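Local atomic coordinates of serpin B3 (Homo sapiens, PDB entry 2ZV6), a protein that probably inhibits proteinases through an exposed reactive-site loop, as a member of the serpin family. Residues K171-E176 against V188-F193. Sequence-based numbering, arbitrary orientation.
Sequences KNLIPE and VNAIYF
In the serpin fold, helix F packs across one face of beta-sheet A, and the loop that follows this helix returns to the sheet. Here residues 171-176 of that loop, which comes after helix 151-165, lie over residues 188-193 of strand 185-193, and Leu173 and Val188 carry the contact. The Leu173 branch CD1 lies against both methyls of Val188, 3.4 Å from Val188 CG2 and 3.7 Å from Val188 CG1. The two side chains run past each other in opposite directions. In Leu173, CG stands roughly anti to the backbone N (chi1 -152°) and beside the carbonyl carbon, and from there CD1 reaches Val188. Ala190, two residues along the strand, offers the next methyl on the same face, with its CB 4.5 Å from Leu173 CG. Ile174 adds a looser touch, its CD1 lying 4.5 Å from Val188 CG2.

No hydrogen bond joins the two segments, and the touching side chains are buried, so the contact rests on apolar packing. The polar links of the loop lead elsewhere. Ile174 N and O hydrogen-bond to Asn159 OD1 and Arg155 NH1 of helix 151-165. Leu173 also touches Leu340 and Lys342 of strand 336-346, so it spans two adjacent parallel strands. Strand 185-193 pairs on its other edge with strand 112-121. The CB of Asn189 points away from the loop, as expected from the alternation along a strand. The helix and its return loop, laid over the central strands of the sheet, are typical of the serpin fold.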
ATOM      1  N   LYS A 171       5.381  13.595  -5.238  1.00 74.64           N
ATOM      2  CA  LYS A 171       5.075  14.735  -6.090  1.00 81.31           C
ATOM      3  C   LYS A 171       4.532  14.387  -7.471  1.00 83.51           C
ATOM      4  O   LYS A 171       4.990  13.442  -8.114  1.00 86.74           O
ATOM      5  CB  LYS A 171       6.321  15.605  -6.256  1.00 85.94           C
ATOM      6  CG  LYS A 171       7.524  15.141  -5.453  1.00 91.09           C
ATOM      7  CD  LYS A 171       7.736  16.029  -4.234  1.00 95.02           C
ATOM      8  CE  LYS A 171       8.980  16.902  -4.374  1.00 90.35           C
ATOM      9  NZ  LYS A 171       9.156  17.803  -3.201  1.00 80.62           N
ATOM     10  N   ASN A 172       3.554  15.170  -7.916  1.00 79.77           N
ATOM     11  CA  ASN A 172       2.942  14.999  -9.227  1.00 74.35           C
ATOM     12  C   ASN A 172       2.215  13.674  -9.400  1.00 70.87           C
ATOM     13  O   ASN A 172       2.411  12.974 -10.394  1.00 69.01           O
ATOM     14  CB  ASN A 172       4.005  15.155 -10.320  1.00 75.16           C
ATOM     15  CG  ASN A 172       4.787  16.454 -10.190  1.00 88.67           C
ATOM     16  OD1 ASN A 172       5.697  16.726 -10.971  1.00 95.79           O
ATOM     17  ND2 ASN A 172       4.432  17.266  -9.200  1.00 87.60           N
ATOM     18  N   LEU A 173       1.363  13.347  -8.433  1.00 70.32           N
ATOM     19  CA  LEU A 173       0.591  12.111  -8.472  1.00 66.91           C
ATOM     20  C   LEU A 173      -0.089  11.943  -9.820  1.00 71.09           C
ATOM     21  O   LEU A 173      -0.491  10.838 -10.189  1.00 76.06           O
ATOM     22  CB  LEU A 173      -0.477  12.113  -7.378  1.00 57.01           C
ATOM     23  CG  LEU A 173      -0.933  10.766  -6.811  1.00 54.82           C
ATOM     24  CD1 LEU A 173      -2.438  10.748  -6.731  1.00 59.65           C
ATOM     25  CD2 LEU A 173      -0.444   9.622  -7.671  1.00 65.35           C
ATOM     26  N   ILE A 174      -0.225  13.047 -10.551  1.00 73.38           N
ATOM     27  CA  ILE A 174      -0.861  13.023 -11.865  1.00 66.70           C
ATOM     28  C   ILE A 174      -0.035  13.753 -12.912  1.00 64.93           C
ATOM     29  O   ILE A 174       0.301  14.920 -12.741  1.00 59.47           O
ATOM     30  CB  ILE A 174      -2.255  13.669 -11.828  1.00 59.73           C
ATOM     31  CG1 ILE A 174      -3.153  12.922 -10.838  1.00 60.27           C
ATOM     32  CG2 ILE A 174      -2.861  13.644 -13.221  1.00 59.13           C
ATOM     33  CD1 ILE A 174      -4.156  13.803 -10.128  1.00 52.92           C
ATOM     34  N   PRO A 175       0.311  13.061 -14.008  1.00 70.25           N
ATOM     35  CA  PRO A 175       1.100  13.632 -15.101  1.00 75.03           C
ATOM     36  C   PRO A 175       0.215  14.337 -16.124  1.00 80.59           C
ATOM     37  O   PRO A 175      -0.993  14.091 -16.191  1.00 81.29           O
ATOM     38  CB  PRO A 175       1.799  12.422 -15.699  1.00 67.08           C
ATOM     39  CG  PRO A 175       0.819  11.311 -15.489  1.00 67.77           C
ATOM     40  CD  PRO A 175      -0.019  11.648 -14.270  1.00 69.81           C
ATOM     41  N   GLU A 176       0.827  15.204 -16.921  1.00 80.36           N
ATOM     42  CA  GLU A 176       0.093  15.948 -17.932  1.00 85.86           C
ATOM     43  C   GLU A 176      -0.755  15.023 -18.789  1.00 87.01           C
ATOM     44  O   GLU A 176      -0.422  13.852 -18.979  1.00 93.10           O
ATOM     45  CB  GLU A 176       1.066  16.729 -18.805  1.00 88.29           C
ATOM     46  CG  GLU A 176       1.961  17.655 -18.008  1.00 96.06           C
ATOM     47  CD  GLU A 176       2.673  18.667 -18.874  1.00 99.92           C
ATOM     48  OE1 GLU A 176       2.210  18.906 -20.008  1.00100.00           O
ATOM     49  OE2 GLU A 176       3.696  19.221 -18.418  1.00100.00           O
ATOM     50  N   VAL A 188      -7.835   9.947  -5.211  1.00 50.81           N
ATOM     51  CA  VAL A 188      -6.387  10.030  -5.045  1.00 48.26           C
ATOM     52  C   VAL A 188      -6.015   9.256  -3.797  1.00 50.16           C
ATOM     53  O   VAL A 188      -6.714   9.332  -2.787  1.00 46.29           O
ATOM     54  CB  VAL A 188      -5.907  11.474  -4.888  1.00 35.94           C
ATOM     55  CG1 VAL A 188      -4.702  11.526  -3.951  1.00 28.33           C
ATOM     56  CG2 VAL A 188      -5.555  12.040  -6.263  1.00 35.31           C
ATOM     57  N   ASN A 189      -4.909   8.522  -3.863  1.00 51.38           N
ATOM     58  CA  ASN A 189      -4.481   7.704  -2.736  1.00 48.15           C
ATOM     59  C   ASN A 189      -2.970   7.607  -2.610  1.00 43.89           C
ATOM     60  O   ASN A 189      -2.400   6.533  -2.796  1.00 43.98           O
ATOM     61  CB  ASN A 189      -5.072   6.297  -2.881  1.00 51.24           C
ATOM     62  CG  ASN A 189      -5.197   5.575  -1.562  1.00 55.78           C
ATOM     63  OD1 ASN A 189      -4.990   6.159  -0.496  1.00 51.19           O
ATOM     64  ND2 ASN A 189      -5.543   4.288  -1.625  1.00 62.11           N
ATOM     65  N   ALA A 190      -2.323   8.729  -2.303  1.00 46.28           N
ATOM     66  CA  ALA A 190      -0.873   8.750  -2.125  1.00 47.58           C
ATOM     67  C   ALA A 190      -0.556   8.366  -0.674  1.00 49.94           C
ATOM     68  O   ALA A 190      -1.409   8.488   0.210  1.00 48.73           O
ATOM     69  CB  ALA A 190      -0.316  10.132  -2.446  1.00 27.44           C
ATOM     70  N   ILE A 191       0.657   7.876  -0.435  1.00 51.67           N
ATOM     71  CA  ILE A 191       1.053   7.473   0.908  1.00 51.21           C
ATOM     72  C   ILE A 191       2.559   7.346   1.052  1.00 50.14           C
ATOM     73  O   ILE A 191       3.228   6.746   0.211  1.00 36.96           O
ATOM     74  CB  ILE A 191       0.420   6.131   1.312  1.00 49.41           C
ATOM     75  CG1 ILE A 191       0.817   5.808   2.752  1.00 43.22           C
ATOM     76  CG2 ILE A 191       0.862   5.019   0.352  1.00 47.73           C
ATOM     77  CD1 ILE A 191      -0.185   4.944   3.492  1.00 52.97           C
ATOM     78  N   TYR A 192       3.081   7.923   2.131  1.00 58.25           N
ATOM     79  CA  TYR A 192       4.508   7.894   2.405  1.00 60.91           C
ATOM     80  C   TYR A 192       4.805   7.340   3.795  1.00 56.34           C
ATOM     81  O   TYR A 192       4.085   7.624   4.750  1.00 44.34           O
ATOM     82  CB  TYR A 192       5.101   9.297   2.295  1.00 56.73           C
ATOM     83  CG  TYR A 192       6.485   9.353   2.870  1.00 65.90           C
ATOM     84  CD1 TYR A 192       7.601   9.220   2.050  1.00 74.20           C
ATOM     85  CD2 TYR A 192       6.683   9.457   4.248  1.00 62.99           C
ATOM     86  CE1 TYR A 192       8.883   9.182   2.586  1.00 79.57           C
ATOM     87  CE2 TYR A 192       7.955   9.419   4.794  1.00 70.29           C
ATOM     88  CZ  TYR A 192       9.052   9.280   3.960  1.00 78.96           C
ATOM     89  OH  TYR A 192      10.315   9.230   4.500  1.00 86.21           O
ATOM     90  N   PHE A 193       5.883   6.568   3.908  1.00 58.61           N
ATOM     91  CA  PHE A 193       6.263   5.997   5.194  1.00 61.47           C
ATOM     92  C   PHE A 193       7.754   5.698   5.333  1.00 56.86           C
ATOM     93  O   PHE A 193       8.407   5.240   4.397  1.00 43.52           O
ATOM     94  CB  PHE A 193       5.466   4.726   5.457  1.00 62.24           C
ATOM     95  CG  PHE A 193       5.842   4.034   6.727  1.00 62.59           C
ATOM     96  CD1 PHE A 193       6.915   3.150   6.762  1.00 67.37           C
ATOM     97  CD2 PHE A 193       5.100   4.230   7.882  1.00 64.83           C
ATOM     98  CE1 PHE A 193       7.242   2.466   7.930  1.00 68.63           C
ATOM     99  CE2 PHE A 193       5.416   3.552   9.056  1.00 70.41           C
ATOM    100  CZ  PHE A 193       6.490   2.666   9.081  1.00 69.81           C
TER